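Ferredoxin-NADP reductase (Neisseria gonorrhoeae MIA_2011_03-10, PDB 5TR9) binds FAD and probably catalyses electron transfer between NADP(H) and ferredoxin through the flavin. Local coordinates at residues Y250-N255 with I261-G266; D122-C127 with T220-E225; F229-C232 with E236-K239. All coordinates share one frame; numbering follows the deposited sequence.

Contact 1 (Y250-N255 with I261-G266); sequences YAMHRN and IMMENG. With FAD (flavin-adenine dinucleotide), chain C.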
loop_
_atom_site.group_PDB
_atom_site.type_symbol
_atom_site.label_atom_id
_atom_site.label_comp_id
_atom_site.label_asym_id
_atom_site.label_seq_id
_atom_site.Cartn_x
_atom_site.Cartn_y
_atom_site.Cartn_z
ATOM N N TYR A 250 -3.444 6.769 -20.862
ATOM C CA TYR A 250 -3.303 5.463 -20.235
ATOM C C TYR A 250 -4.657 4.762 -20.168
ATOM O O TYR A 250 -5.710 5.378 -20.353
ATOM C CB TYR A 250 -2.686 5.613 -18.838
ATOM C CG TYR A 250 -1.294 6.238 -18.880
ATOM C CD1 TYR A 250 -0.159 5.446 -19.009
ATOM C CD2 TYR A 250 -1.126 7.615 -18.812
ATOM C CE1 TYR A 250 1.117 6.009 -19.069
ATOM C CE2 TYR A 250 0.130 8.189 -18.866
ATOM C CZ TYR A 250 1.251 7.383 -18.994
ATOM O OH TYR A 250 2.502 7.953 -19.061
ATOM N N ALA A 251 -4.620 3.450 -19.920
ATOM C CA ALA A 251 -5.828 2.632 -19.921
ATOM C C ALA A 251 -5.745 1.598 -18.808
ATOM O O ALA A 251 -4.667 1.270 -18.312
ATOM C CB ALA A 251 -6.038 1.928 -21.269
ATOM N N MET A 252 -6.913 1.098 -18.411
ATOM C CA MET A 252 -6.957 0.094 -17.360
ATOM C C MET A 252 -6.418 -1.249 -17.860
ATOM O O MET A 252 -6.658 -1.667 -18.998
ATOM C CB MET A 252 -8.394 -0.060 -16.846
ATOM C CG MET A 252 -8.542 -0.914 -15.597
ATOM S SD MET A 252 -10.271 -1.362 -15.265
ATOM C CE MET A 252 -10.983 0.247 -14.936
ATOM N N HIS A 253 -5.678 -1.925 -16.986
ATOM C CA HIS A 253 -5.370 -3.326 -17.223
ATOM C C HIS A 253 -6.641 -4.143 -17.023
ATOM O O HIS A 253 -7.339 -3.966 -16.021
ATOM C CB HIS A 253 -4.291 -3.797 -16.255
ATOM C CG HIS A 253 -3.997 -5.259 -16.352
ATOM N ND1 HIS A 253 -3.144 -5.781 -17.300
ATOM C CD2 HIS A 253 -4.461 -6.315 -15.642
ATOM C CE1 HIS A 253 -3.079 -7.092 -17.158
ATOM N NE2 HIS A 253 -3.875 -7.443 -16.164
ATOM N N ARG A 254 -6.953 -5.024 -17.976
ATOM C CA ARG A 254 -8.107 -5.917 -17.900
ATOM C C ARG A 254 -7.667 -7.319 -18.302
ATOM O O ARG A 254 -6.518 -7.533 -18.689
ATOM C CB ARG A 254 -9.258 -5.428 -18.792
ATOM C CG ARG A 254 -10.039 -4.269 -18.200
ATOM C CD ARG A 254 -11.159 -3.868 -19.152
ATOM N NE ARG A 254 -12.197 -3.086 -18.481
ATOM C CZ ARG A 254 -12.202 -1.761 -18.411
ATOM N NH1 ARG A 254 -11.229 -1.069 -18.980
ATOM N NH2 ARG A 254 -13.189 -1.132 -17.791
ATOM N N ASN A 255 -8.603 -8.273 -18.240
ATOM C CA ASN A 255 -8.276 -9.671 -18.534
ATOM C C ASN A 255 -7.514 -9.817 -19.849
ATOM O O ASN A 255 -6.498 -10.521 -19.917
ATOM C CB ASN A 255 -9.552 -10.508 -18.575
ATOM C CG ASN A 255 -9.953 -11.021 -17.216
ATOM O OD1 ASN A 255 -9.369 -10.645 -16.199
ATOM N ND2 ASN A 255 -10.956 -11.893 -17.186
ATOM N N ILE A 261 -2.746 0.499 -16.025
ATOM C CA ILE A 261 -3.208 0.925 -14.705
ATOM C C ILE A 261 -3.843 -0.242 -13.958
ATOM O O ILE A 261 -4.737 -0.913 -14.487
ATOM C CB ILE A 261 -4.229 2.072 -14.808
ATOM C CG1 ILE A 261 -3.690 3.237 -15.639
ATOM C CG2 ILE A 261 -4.622 2.553 -13.423
ATOM C CD1 ILE A 261 -4.775 4.249 -15.972
ATOM N N MET A 262 -3.414 -0.449 -12.713
ATOM C CA MET A 262 -4.126 -1.265 -11.735
ATOM C C MET A 262 -4.476 -0.379 -10.551
ATOM O O MET A 262 -3.675 0.471 -10.159
ATOM C CB MET A 262 -3.281 -2.434 -11.234
ATOM C CG MET A 262 -2.883 -3.413 -12.298
ATOM S SD MET A 262 -1.700 -4.590 -11.625
ATOM C CE MET A 262 -1.314 -5.492 -13.122
ATOM N N MET A 263 -5.654 -0.590 -9.963
ATOM C CA MET A 263 -6.065 0.280 -8.867
ATOM C C MET A 263 -6.924 -0.478 -7.862
ATOM O O MET A 263 -7.611 -1.450 -8.200
ATOM C CB MET A 263 -6.817 1.500 -9.401
ATOM C CG MET A 263 -8.063 1.172 -10.155
ATOM S SD MET A 263 -8.686 2.676 -10.946
ATOM C CE MET A 263 -10.181 2.058 -11.701
ATOM N N GLU A 264 -6.863 -0.020 -6.610
ATOM C CA GLU A 264 -7.653 -0.582 -5.526
ATOM C C GLU A 264 -7.903 0.511 -4.499
ATOM O O GLU A 264 -6.954 1.179 -4.084
ATOM C CB GLU A 264 -6.903 -1.762 -4.896
ATOM C CG GLU A 264 -7.600 -2.445 -3.731
ATOM C CD GLU A 264 -6.705 -3.533 -3.143
ATOM O OE1 GLU A 264 -6.027 -3.256 -2.126
ATOM O OE2 GLU A 264 -6.653 -4.645 -3.713
ATOM N N ASN A 265 -9.164 0.708 -4.099
ATOM C CA ASN A 265 -9.441 1.676 -3.042
ATOM C C ASN A 265 -8.809 1.192 -1.744
ATOM O O ASN A 265 -8.916 0.014 -1.391
ATOM C CB ASN A 265 -10.947 1.861 -2.836
ATOM C CG ASN A 265 -11.608 2.683 -3.941
ATOM O OD1 ASN A 265 -10.948 3.263 -4.798
ATOM N ND2 ASN A 265 -12.935 2.739 -3.902
ATOM N N GLY A 266 -8.149 2.109 -1.028
ATOM C CA GLY A 266 -7.490 1.761 0.228
ATOM C C GLY A 266 -8.408 1.621 1.418
ATOM O O GLY A 266 -7.973 1.176 2.488
HETATM P PA FAD C . -14.770 1.974 9.689
HETATM O O1A FAD C . -16.160 1.850 10.221
HETATM O O2A FAD C . -14.278 0.822 8.820
HETATM O O5B FAD C . -14.588 3.264 8.827
HETATM C C5B FAD C . -15.052 4.547 9.288
HETATM C C4B FAD C . -14.588 5.573 8.284
HETATM O O4B FAD C . -13.167 5.764 8.437
HETATM C C3B FAD C . -14.758 5.171 6.826
HETATM O O3B FAD C . -16.061 5.471 6.338
HETATM C C2B FAD C . -13.698 6.023 6.125
HETATM O O2B FAD C . -14.163 7.349 5.894
HETATM C C1B FAD C . -12.593 6.089 7.180
HETATM N N9A FAD C . -11.472 5.186 6.961
HETATM C C8A FAD C . -11.450 3.827 7.118
HETATM N N7A FAD C . -10.273 3.286 6.900
HETATM C C5A FAD C . -9.466 4.372 6.597
HETATM C C6A FAD C . -8.102 4.472 6.267
HETATM N N6A FAD C . -7.286 3.416 6.178
HETATM N N1A FAD C . -7.608 5.705 6.007
HETATM C C2A FAD C . -8.427 6.759 6.097
HETATM N N3A FAD C . -9.729 6.786 6.396
HETATM C C4A FAD C . -10.188 5.551 6.647
HETATM N N1 FAD C . -7.140 0.334 6.651
HETATM C C2 FAD C . -5.876 0.477 7.140
HETATM O O2 FAD C . -5.646 1.195 8.125
HETATM N N3 FAD C . -4.826 -0.175 6.503
HETATM C C4 FAD C . -4.936 -0.985 5.383
HETATM O O4 FAD C . -3.941 -1.531 4.905
HETATM C C4X FAD C . -6.283 -1.134 4.889
HETATM N N5 FAD C . -6.476 -1.872 3.811
HETATM C C5X FAD C . -7.770 -2.009 3.345
HETATM C C6 FAD C . -7.993 -2.792 2.209
HETATM C C7 FAD C . -9.274 -2.961 1.699
HETATM C C7M FAD C . -9.484 -3.825 0.482
HETATM C C8 FAD C . -10.363 -2.348 2.339
HETATM C C8M FAD C . -11.764 -2.524 1.806
HETATM C C9 FAD C . -10.143 -1.560 3.467
HETATM C C9A FAD C . -8.861 -1.391 3.979
HETATM N N10 FAD C . -8.595 -0.566 5.099
HETATM C C10 FAD C . -7.326 -0.444 5.595
HETATM C "C1'" FAD C . -9.686 -0.003 5.896
HETATM C "C2'" FAD C . -9.990 -0.940 7.080
HETATM O "O2'" FAD C . -10.610 -2.153 6.648
HETATM C "C3'" FAD C . -10.878 -0.260 8.124
HETATM O "O3'" FAD C . -11.993 0.344 7.479
HETATM C "C4'" FAD C . -10.124 0.693 9.054
HETATM O "O4'" FAD C . -9.222 -0.070 9.860
HETATM C "C5'" FAD C . -11.039 1.490 9.958
HETATM O "O5'" FAD C . -11.908 0.582 10.664
HETATM P P FAD C . -12.950 1.125 11.729
HETATM O O1P FAD C . -12.214 1.831 12.861
HETATM O O2P FAD C . -13.861 -0.000 12.075
HETATM O O3P FAD C . -13.750 2.226 10.875
#
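I261 meets the loop 250-255 through CB, CG1 and CD1, and 105 Å² of its surface is covered there. Its CB lies 3.6 Å from A251 O, and CG1 passes the same carbonyl oxygen. At the tip, CD1 rests on Y250 CB at 3.8 Å, an apolar contact, while the tyrosine ring itself leads away to meet F229 edge-to-face. The first torsion explains this course: CG1 stands opposite the carbonyl carbon (chi1 -53°), and the nearly extended second torsion carries CD1 on to Y250.

The backbones join at a single bridge, M252 with I261. A hydrogen bond at this bridge runs from H253 N to I261 O, 2.9 Å long and nearly straight at 170° on the hydrogen; the donor is tilted somewhat out of the carbonyl plane. I261 begins strand 261-265, an edge strand of the parallel sheet in the NAD-binding domain, so the incoming loop crosses the start of this strand.

Methionine side chains extend the contact. M262 CE sits over one face of the H253 ring, 4.2 Å from the centroid and 16° off the normal, a CH-pi contact between side chains lying alongside each other and pointing the same way. The imidazole is further held by a hydrogen bond between ND1 and P258 O. In one of the two conformers of M252, its CE also touches M263 CE, a contact that remains doubtful for the other. At the far end of 261-266, G266 O comes within 3.1 Å of FAD C9A, placing the end of this segment against the flavin.

Contact 2 (D122-C127 with T220-E225); sequences DLVMLC and TKLTPE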
loop_
_atom_site.group_PDB
_atom_site.type_symbol
_atom_site.label_atom_id
_atom_site.label_comp_id
_atom_site.label_asym_id
_atom_site.label_seq_id
_atom_site.Cartn_x
_atom_site.Cartn_y
_atom_site.Cartn_z
ATOM N N ASP A 122 8.728 0.639 -16.571
ATOM C CA ASP A 122 8.936 1.429 -15.363
ATOM C C ASP A 122 7.687 1.337 -14.502
ATOM O O ASP A 122 6.614 1.797 -14.911
ATOM C CB ASP A 122 9.232 2.879 -15.717
ATOM C CG ASP A 122 10.500 3.017 -16.525
ATOM O OD1 ASP A 122 11.574 2.637 -16.005
ATOM O OD2 ASP A 122 10.438 3.459 -17.696
ATOM N N LEU A 123 7.823 0.752 -13.317
ATOM C CA LEU A 123 6.686 0.551 -12.422
ATOM C C LEU A 123 6.535 1.762 -11.509
ATOM O O LEU A 123 7.477 2.124 -10.794
ATOM C CB LEU A 123 6.882 -0.720 -11.596
ATOM C CG LEU A 123 5.754 -1.095 -10.645
ATOM C CD1 LEU A 123 4.510 -1.461 -11.483
ATOM C CD2 LEU A 123 6.200 -2.242 -9.734
ATOM N N VAL A 124 5.350 2.376 -11.503
ATOM C CA VAL A 124 5.107 3.586 -10.712
ATOM C C VAL A 124 3.920 3.324 -9.788
ATOM O O VAL A 124 2.784 3.166 -10.255
ATOM C CB VAL A 124 4.861 4.817 -11.597
ATOM C CG1 VAL A 124 4.558 6.065 -10.725
ATOM C CG2 VAL A 124 6.076 5.079 -12.517
ATOM N N MET A 125 4.181 3.293 -8.487
ATOM C CA MET A 125 3.164 3.030 -7.473
ATOM C C MET A 125 2.755 4.352 -6.830
ATOM O O MET A 125 3.600 5.060 -6.276
ATOM C CB MET A 125 3.708 2.037 -6.440
ATOM C CG MET A 125 4.004 0.663 -7.058
ATOM S SD MET A 125 4.913 -0.453 -5.966
ATOM C CE MET A 125 6.459 0.414 -5.903
ATOM N N LEU A 126 1.465 4.684 -6.912
ATOM C CA LEU A 126 0.924 5.946 -6.413
ATOM C C LEU A 126 0.004 5.633 -5.243
ATOM O O LEU A 126 -0.938 4.852 -5.393
ATOM C CB LEU A 126 0.145 6.667 -7.519
ATOM C CG LEU A 126 0.878 6.934 -8.842
ATOM C CD1 LEU A 126 -0.109 7.487 -9.854
ATOM C CD2 LEU A 126 2.024 7.923 -8.615
ATOM N N CYS A 127 0.262 6.225 -4.078
ATOM C CA CYS A 127 -0.593 5.860 -2.957
ATOM C C CYS A 127 -0.795 7.036 -2.016
ATOM O O CYS A 127 -0.029 8.006 -2.026
ATOM C CB CYS A 127 -0.022 4.665 -2.179
ATOM S SG CYS A 127 1.639 4.928 -1.510
ATOM N N THR A 220 12.589 10.272 -14.989
ATOM C CA THR A 220 12.212 9.216 -15.920
ATOM C C THR A 220 10.989 9.694 -16.684
ATOM O O THR A 220 9.963 9.993 -16.068
ATOM C CB THR A 220 11.887 7.909 -15.180
ATOM O OG1 THR A 220 13.022 7.487 -14.415
ATOM C CG2 THR A 220 11.505 6.811 -16.166
ATOM N N LYS A 221 11.095 9.772 -18.009
ATOM C CA LYS A 221 9.933 10.126 -18.814
ATOM C C LYS A 221 8.875 9.037 -18.691
ATOM O O LYS A 221 9.177 7.844 -18.795
ATOM C CB LYS A 221 10.330 10.320 -20.276
ATOM N N LEU A 222 7.632 9.452 -18.452
ATOM C CA LEU A 222 6.505 8.538 -18.340
ATOM C C LEU A 222 5.694 8.581 -19.629
ATOM O O LEU A 222 5.355 9.667 -20.120
ATOM C CB LEU A 222 5.637 8.904 -17.138
ATOM C CG LEU A 222 6.442 9.094 -15.846
ATOM C CD1 LEU A 222 5.528 9.533 -14.704
ATOM C CD2 LEU A 222 7.202 7.817 -15.478
ATOM N N THR A 223 5.420 7.411 -20.199
ATOM C CA THR A 223 4.660 7.285 -21.434
ATOM C C THR A 223 3.781 6.051 -21.340
ATOM O O THR A 223 4.102 5.109 -20.606
ATOM C CB THR A 223 5.549 7.148 -22.681
ATOM O OG1 THR A 223 6.177 5.859 -22.693
ATOM C CG2 THR A 223 6.631 8.232 -22.739
ATOM N N PRO A 224 2.680 6.007 -22.093
ATOM C CA PRO A 224 1.875 4.775 -22.112
ATOM C C PRO A 224 2.662 3.557 -22.560
ATOM O O PRO A 224 2.393 2.441 -22.090
ATOM C CB PRO A 224 0.738 5.120 -23.087
ATOM C CG PRO A 224 0.586 6.610 -22.927
ATOM C CD PRO A 224 2.004 7.119 -22.790
ATOM N N GLU A 225 3.640 3.730 -23.443
ATOM C CA GLU A 225 4.403 2.580 -23.907
ATOM C C GLU A 225 5.275 2.001 -22.790
ATOM O O GLU A 225 5.400 0.776 -22.670
ATOM C CB GLU A 225 5.253 2.975 -25.115
ATOM C CG GLU A 225 5.674 1.798 -25.993
ATOM C CD GLU A 225 6.831 1.002 -25.414
ATOM O OE1 GLU A 225 7.674 1.600 -24.709
ATOM O OE2 GLU A 225 6.896 -0.224 -25.663
HETATM O O HOH W 1 8.533 5.156 -18.272
#
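The parallel sheet of the NAD-binding domain contains strand 122-128, and at the beginning of that strand D122 and V124 face the loop that leads from helix 213-218 into strand 227-233. D122 and T220 approach from opposite directions. The methyl CG2 of T220 lies 3.8 Å from D122 OD2 and 3.9 Å from D122 CG, so the aspartate meets the carbon branch of the threonine. The hydroxyl branch is engaged elsewhere: T220 OG1 is hydrogen-bonded to R186 NH1 and L218 O. This division follows from the threonine torsion, which places CG2 opposite the backbone N and OG1 opposite the carbonyl carbon (chi1 -59°).

A water supplies the polar link. It donates to D122 OD2 at 2.6 Å and to K221 O at 2.8 Å, and thereby joins the carboxylate to the loop backbone. The other carboxylate oxygen, OD1, is hydrogen-bonded to T150 OG1 on the neighbouring strand 150-157. With its two oxygens used in different directions, the carboxylate is restrained in rotation about its CB-CG bond.

Strand 227-233, which the loop enters, is the direct sheet neighbour of 122-128; backbone bonds pair D122 with S226 and R228. The loop therefore lies against the strand start just before its own chain enters the same sheet.

Two residues further along the strand, V124 takes up the apolar side of the contact. Its CG2 reaches L222 CD2 at 4.2 Å, the two side chains crossing at about a right angle. T227 touches both V124 and L222.

Contact 3 (F229-C232 with E236-K239); sequences FMIC and EMVK. With EDO (1,2-ethanediol), chain B.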
loop_
_atom_site.group_PDB
_atom_site.type_symbol
_atom_site.label_atom_id
_atom_site.label_comp_id
_atom_site.label_asym_id
_atom_site.label_seq_id
_atom_site.Cartn_x
_atom_site.Cartn_y
_atom_site.Cartn_z
ATOM N N PHE A 229 1.333 1.774 -14.021
ATOM C CA PHE A 229 0.912 2.415 -12.777
ATOM C C PHE A 229 0.116 1.463 -11.895
ATOM O O PHE A 229 -0.725 0.702 -12.382
ATOM C CB PHE A 229 0.020 3.636 -13.047
ATOM C CG PHE A 229 0.739 4.819 -13.631
ATOM C CD1 PHE A 229 1.407 5.713 -12.808
ATOM C CD2 PHE A 229 0.712 5.059 -15.004
ATOM C CE1 PHE A 229 2.057 6.834 -13.337
ATOM C CE2 PHE A 229 1.369 6.173 -15.543
ATOM C CZ PHE A 229 2.036 7.062 -14.707
ATOM N N MET A 230 0.326 1.569 -10.582
ATOM C CA MET A 230 -0.557 0.955 -9.600
ATOM C C MET A 230 -0.999 2.046 -8.638
ATOM O O MET A 230 -0.197 2.905 -8.266
ATOM C CB MET A 230 0.148 -0.175 -8.848
ATOM C CG MET A 230 0.809 -1.192 -9.780
ATOM S SD MET A 230 1.639 -2.499 -8.875
ATOM C CE MET A 230 0.222 -3.439 -8.282
ATOM N N ILE A 231 -2.275 2.035 -8.264
ATOM C CA ILE A 231 -2.858 3.109 -7.465
ATOM C C ILE A 231 -3.563 2.497 -6.269
ATOM O O ILE A 231 -4.431 1.637 -6.438
ATOM C CB ILE A 231 -3.874 3.942 -8.263
ATOM C CG1 ILE A 231 -3.364 4.263 -9.669
ATOM C CG2 ILE A 231 -4.223 5.224 -7.481
ATOM C CD1 ILE A 231 -4.453 4.903 -10.554
ATOM N N CYS A 232 -3.257 2.994 -5.070
ATOM C CA CYS A 232 -3.970 2.536 -3.878
ATOM C C CYS A 232 -4.064 3.697 -2.899
ATOM O O CYS A 232 -3.041 4.199 -2.436
ATOM C CB CYS A 232 -3.273 1.330 -3.227
ATOM S SG CYS A 232 -4.211 0.646 -1.814
ATOM N N GLU A 236 -11.451 9.008 -3.392
ATOM C CA GLU A 236 -11.430 10.193 -4.245
ATOM C C GLU A 236 -10.106 10.310 -4.987
ATOM O O GLU A 236 -10.083 10.641 -6.180
ATOM C CB GLU A 236 -11.696 11.457 -3.431
ATOM C CG GLU A 236 -11.687 12.694 -4.315
ATOM C CD GLU A 236 -12.206 13.941 -3.649
ATOM O OE1 GLU A 236 -12.323 14.945 -4.376
ATOM O OE2 GLU A 236 -12.501 13.927 -2.435
ATOM N N MET A 237 -8.992 10.060 -4.290
ATOM C CA MET A 237 -7.690 10.102 -4.951
ATOM C C MET A 237 -7.596 9.049 -6.043
ATOM O O MET A 237 -7.111 9.329 -7.142
ATOM C CB MET A 237 -6.566 9.913 -3.933
ATOM C CG MET A 237 -5.200 9.748 -4.584
ATOM S SD MET A 237 -4.773 8.009 -4.866
ATOM C CE MET A 237 -3.076 8.165 -5.418
ATOM N N VAL A 238 -8.059 7.829 -5.763
ATOM C CA VAL A 238 -7.957 6.766 -6.760
ATOM C C VAL A 238 -8.733 7.143 -8.015
ATOM O O VAL A 238 -8.222 7.015 -9.137
ATOM C CB VAL A 238 -8.439 5.429 -6.176
ATOM C CG1 VAL A 238 -8.440 4.379 -7.257
ATOM C CG2 VAL A 238 -7.501 5.000 -5.048
ATOM N N LYS A 239 -9.965 7.630 -7.837
ATOM C CA LYS A 239 -10.787 8.063 -8.968
ATOM C C LYS A 239 -10.138 9.218 -9.724
ATOM O O LYS A 239 -10.024 9.183 -10.959
ATOM C CB LYS A 239 -12.182 8.461 -8.481
ATOM C CG LYS A 239 -13.127 8.856 -9.616
ATOM C CD LYS A 239 -14.523 9.203 -9.107
ATOM C CE LYS A 239 -14.664 10.688 -8.826
ATOM N NZ LYS A 239 -16.075 11.070 -8.512
HETATM C C1 EDO B . -14.766 9.543 -5.468
HETATM O O1 EDO B . -15.099 8.399 -4.679
HETATM C C2 EDO B . -15.073 10.829 -4.711
HETATM O O2 EDO B . -14.887 11.938 -5.598
#
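I231 CG2 receives both helix side chains. M237 CE approaches to 3.8 Å from this methyl, with M237 SD close behind at 3.9 Å, and V238 CG2 lies 4.1 Å away. V238 CG2 also packs near the strand backbone, 4.3 Å from C232 C. The methionine chain bends at its second torsion (chi2 -93°), which swings the thioether back across the isoleucine methyl.

Beyond this shell, the elements belong to a beta-alpha-beta unit: strand 227-233, helix 235-247 and strand 261-265. V238, besides meeting I231, touches M263 and N265 of the last strand, so the helix packs on both strands of the unit. M237 reaches T128 on the strand at the other side of 227-233. At the start of the helix, N234 OD1 accepts a hydrogen bond from M237 N, which helps fix the first turn. C232 CB points away from the helix, and its side chain touches P134 and F135.

The contacts of I231 with M237 and V238 are all between carbon or sulfur atoms, in a buried setting. Their association is thus consistent with hydrophobic and dispersion forces, which are non-directional; the bend in M237 sets where its thioether lies.

In the fold
Following the chain from the N terminus, strand 122-128 comes first, and contact 2 closes a long excursion of 92 residues when loop 220-225 returns to its start. The chain then enters strand 227-233 beside 122-128, and contact 3 closes a short turn as helix 235-247 folds back on that strand. Contact 1 closes last, where the loop after the helix meets strand 261-265. The three run in series, without nesting or crossing. They are linked laterally through the sheet: 227-233 lies between 122-128 and 261-265, and Y250 of contact 1 touches loop 220-225 of contact 2. Together they join three adjacent strands, one covering helix and two loops.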